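Local structure of glutathione S-transferase (Pseudomonas protegens, 4IKH) at residues A[23-28]-A[47-52]. The protein binds glutathione and probably acts as a glutathione transferase, joining the thiol of glutathione to electrophilic substrates. Numbering follows the deposited sequence.
Sequences IQLYSL and YEAHRV
The beta-alpha-beta unit that opens the thioredoxin-like domain of this glutathione transferase pairs Ile23 to Ser27 with Tyr47 to Arg51 as parallel strands, helix 31-43 making the crossover. Five backbone bonds join the strands, from Glu48 N to Ile23 O (2.7 Å) through to Val52 N on Ser27 O (2.9 Å), where the chain nears the glutathione site. On the sheet face of Gln24, Tyr26, Glu48 and His50, side-chain hydrogen bonds link the two strands. The Gln24 chain bends about CB-CG (chi2 -70°), which brings its amide back over the neighbouring strand: OE1 accepts from His50 NE2 at 2.7 Å, close to the imidazole plane, while NE2 gives a bond to Glu48 OE1 at 3.0 Å, meeting it from above the carboxylate plane. The Glu48 carboxylate is also gripped by the backbone N of Gln18 and Phe19. A leucine in place of Gln24 would probably leave His50 NE2 without its acceptor and the imidazole freer to turn. The Tyr26 and His50 rings lie nearly parallel, planes 19° apart, but slid so far that they barely overlap. On the other face, Leu25 CD2 touches Tyr47 CE2 at 3.9 Å, and helix 31-43 packs against both side chains. Just past the end of its strand, Leu28 places CD1 3.6 Å above the centre of the Arg51 guanidinium, whose NE bonds to Pro233 O.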
ATOM      1  N   ILE A  23     -16.638  -6.507  16.855  1.00 63.35           N
ATOM      2  CA  ILE A  23     -15.497  -5.777  16.326  1.00 60.91           C
ATOM      3  C   ILE A  23     -15.600  -4.287  16.661  1.00 63.24           C
ATOM      4  O   ILE A  23     -16.623  -3.649  16.380  1.00 67.29           O
ATOM      5  CB  ILE A  23     -15.427  -5.965  14.797  1.00 56.48           C
ATOM      6  CG1 ILE A  23     -15.120  -7.428  14.465  1.00 56.32           C
ATOM      7  CG2 ILE A  23     -14.399  -5.027  14.174  1.00 53.67           C
ATOM      8  CD1 ILE A  23     -15.238  -7.762  12.986  1.00 57.62           C
ATOM      9  N   GLN A  24     -14.550  -3.742  17.271  1.00 51.04           N
ATOM     10  CA  GLN A  24     -14.494  -2.314  17.582  1.00 56.46           C
ATOM     11  C   GLN A  24     -13.854  -1.536  16.438  1.00 62.59           C
ATOM     12  O   GLN A  24     -12.782  -1.902  15.946  1.00 59.49           O
ATOM     13  CB  GLN A  24     -13.699  -2.073  18.868  1.00 56.53           C
ATOM     14  CG  GLN A  24     -14.257  -2.786  20.075  1.00 56.97           C
ATOM     15  CD  GLN A  24     -15.581  -2.200  20.526  1.00 65.68           C
ATOM     16  OE1 GLN A  24     -15.654  -1.030  20.914  1.00 64.97           O
ATOM     17  NE2 GLN A  24     -16.640  -3.010  20.474  1.00 68.94           N
ATOM     18  N   LEU A  25     -14.508  -0.457  16.020  1.00 63.83           N
ATOM     19  CA  LEU A  25     -14.008   0.346  14.911  1.00 57.57           C
ATOM     20  C   LEU A  25     -13.653   1.747  15.373  1.00 56.61           C
ATOM     21  O   LEU A  25     -14.513   2.502  15.835  1.00 57.42           O
ATOM     22  CB  LEU A  25     -15.032   0.410  13.772  1.00 61.29           C
ATOM     23  CG  LEU A  25     -14.706   1.323  12.586  1.00 60.59           C
ATOM     24  CD1 LEU A  25     -13.397   0.916  11.927  1.00 58.97           C
ATOM     25  CD2 LEU A  25     -15.834   1.314  11.569  1.00 55.97           C
ATOM     26  N   TYR A  26     -12.374   2.084  15.252  1.00 60.64           N
ATOM     27  CA  TYR A  26     -11.899   3.421  15.562  1.00 57.43           C
ATOM     28  C   TYR A  26     -11.613   4.122  14.243  1.00 53.72           C
ATOM     29  O   TYR A  26     -10.646   3.800  13.540  1.00 49.57           O
ATOM     30  CB  TYR A  26     -10.665   3.343  16.455  1.00 48.75           C
ATOM     31  CG  TYR A  26     -10.844   2.348  17.581  1.00 51.34           C
ATOM     32  CD1 TYR A  26     -11.602   2.669  18.700  1.00 51.18           C
ATOM     33  CD2 TYR A  26     -10.276   1.079  17.515  1.00 48.87           C
ATOM     34  CE1 TYR A  26     -11.784   1.762  19.724  1.00 51.31           C
ATOM     35  CE2 TYR A  26     -10.452   0.162  18.540  1.00 46.46           C
ATOM     36  CZ  TYR A  26     -11.203   0.511  19.641  1.00 52.32           C
ATOM     37  OH  TYR A  26     -11.382  -0.390  20.664  1.00 56.35           O
ATOM     38  N   SER A  27     -12.480   5.064  13.889  1.00 54.04           N
ATOM     39  CA  SER A  27     -12.442   5.626  12.548  1.00 50.87           C
ATOM     40  C   SER A  27     -13.122   6.987  12.461  1.00 57.33           C
ATOM     41  O   SER A  27     -13.430   7.615  13.478  1.00 60.92           O
ATOM     42  CB  SER A  27     -13.100   4.650  11.565  1.00 47.35           C
ATOM     43  OG  SER A  27     -12.782   4.963  10.220  1.00 44.77           O
ATOM     44  N   LEU A  28     -13.365   7.421  11.228  1.00 62.12           N
ATOM     45  CA  LEU A  28     -13.862   8.754  10.933  1.00 58.23           C
ATOM     46  C   LEU A  28     -14.221   8.744   9.452  1.00 56.07           C
ATOM     47  O   LEU A  28     -13.512   8.138   8.650  1.00 50.61           O
ATOM     48  CB  LEU A  28     -12.762   9.778  11.212  1.00 61.53           C
ATOM     49  CG  LEU A  28     -13.113  11.262  11.300  1.00 60.50           C
ATOM     50  CD1 LEU A  28     -14.115  11.509  12.408  1.00 58.03           C
ATOM     51  CD2 LEU A  28     -11.849  12.066  11.535  1.00 56.31           C
ATOM     52  N   TYR A  47     -20.507  -4.999  14.393  1.00 59.85           N
ATOM     53  CA  TYR A  47     -19.403  -4.175  14.857  1.00 57.02           C
ATOM     54  C   TYR A  47     -19.907  -2.939  15.591  1.00 57.92           C
ATOM     55  O   TYR A  47     -21.077  -2.569  15.476  1.00 53.26           O
ATOM     56  CB  TYR A  47     -18.507  -3.756  13.683  1.00 55.70           C
ATOM     57  CG  TYR A  47     -19.116  -2.702  12.779  1.00 56.32           C
ATOM     58  CD1 TYR A  47     -20.006  -3.055  11.773  1.00 53.47           C
ATOM     59  CD2 TYR A  47     -18.796  -1.351  12.934  1.00 56.72           C
ATOM     60  CE1 TYR A  47     -20.564  -2.103  10.946  1.00 52.53           C
ATOM     61  CE2 TYR A  47     -19.354  -0.386  12.109  1.00 53.65           C
ATOM     62  CZ  TYR A  47     -20.235  -0.773  11.115  1.00 55.23           C
ATOM     63  OH  TYR A  47     -20.799   0.161  10.276  1.00 57.05           O
ATOM     64  N   GLU A  48     -19.006  -2.301  16.336  1.00 59.79           N
ATOM     65  CA  GLU A  48     -19.307  -1.063  17.047  1.00 62.29           C
ATOM     66  C   GLU A  48     -18.361   0.036  16.586  1.00 60.91           C
ATOM     67  O   GLU A  48     -17.154  -0.175  16.498  1.00 64.40           O
ATOM     68  CB  GLU A  48     -19.167  -1.267  18.555  1.00 64.18           C
ATOM     69  CG  GLU A  48     -19.206   0.021  19.359  1.00 61.74           C
ATOM     70  CD  GLU A  48     -19.223  -0.226  20.853  1.00 63.13           C
ATOM     71  OE1 GLU A  48     -19.036  -1.393  21.271  1.00 60.51           O
ATOM     72  OE2 GLU A  48     -19.432   0.749  21.605  1.00 64.44           O
ATOM     73  N   ALA A  49     -18.904   1.214  16.301  1.00 63.05           N
ATOM     74  CA  ALA A  49     -18.093   2.290  15.742  1.00 64.35           C
ATOM     75  C   ALA A  49     -17.826   3.419  16.730  1.00 61.90           C
ATOM     76  O   ALA A  49     -18.731   3.889  17.419  1.00 63.59           O
ATOM     77  CB  ALA A  49     -18.730   2.833  14.473  1.00 67.18           C
ATOM     78  N   HIS A  50     -16.573   3.855  16.779  1.00 62.05           N
ATOM     79  CA  HIS A  50     -16.182   4.967  17.626  1.00 58.66           C
ATOM     80  C   HIS A  50     -15.532   6.055  16.791  1.00 57.36           C
ATOM     81  O   HIS A  50     -14.575   5.801  16.057  1.00 58.88           O
ATOM     82  CB  HIS A  50     -15.221   4.490  18.709  1.00 58.52           C
ATOM     83  CG  HIS A  50     -15.775   3.392  19.558  1.00 58.82           C
ATOM     84  ND1 HIS A  50     -16.602   3.629  20.636  1.00 57.63           N
ATOM     85  CD2 HIS A  50     -15.627   2.048  19.486  1.00 58.09           C
ATOM     86  CE1 HIS A  50     -16.938   2.479  21.190  1.00 61.37           C
ATOM     87  NE2 HIS A  50     -16.359   1.503  20.511  1.00 59.02           N
ATOM     88  N   ARG A  51     -16.063   7.266  16.903  1.00 57.98           N
ATOM     89  CA  ARG A  51     -15.526   8.404  16.177  1.00 60.84           C
ATOM     90  C   ARG A  51     -14.250   8.923  16.837  1.00 62.83           C
ATOM     91  O   ARG A  51     -14.259   9.330  18.002  1.00 64.24           O
ATOM     92  CB  ARG A  51     -16.582   9.508  16.092  1.00 64.10           C
ATOM     93  CG  ARG A  51     -16.170  10.737  15.306  1.00 67.49           C
ATOM     94  CD  ARG A  51     -17.348  11.690  15.170  1.00 73.85           C
ATOM     95  NE  ARG A  51     -17.745  11.895  13.780  1.00 75.30           N
ATOM     96  CZ  ARG A  51     -17.400  12.956  13.059  1.00 75.50           C
ATOM     97  NH1 ARG A  51     -17.805  13.067  11.799  1.00 74.12           N
ATOM     98  NH2 ARG A  51     -16.652  13.911  13.598  1.00 77.75           N
ATOM     99  N   VAL A  52     -13.152   8.883  16.088  1.00 59.61           N
ATOM    100  CA  VAL A  52     -11.888   9.462  16.516  1.00 48.58           C
ATOM    101  C   VAL A  52     -11.792  10.884  15.966  1.00 54.87           C
ATOM    102  O   VAL A  52     -11.548  11.071  14.774  1.00 62.34           O
ATOM    103  CB  VAL A  52     -10.708   8.638  15.974  1.00 45.47           C
ATOM    104  CG1 VAL A  52      -9.369   9.233  16.427  1.00 38.59           C
ATOM    105  CG2 VAL A  52     -10.824   7.191  16.425  1.00 46.10           C
TER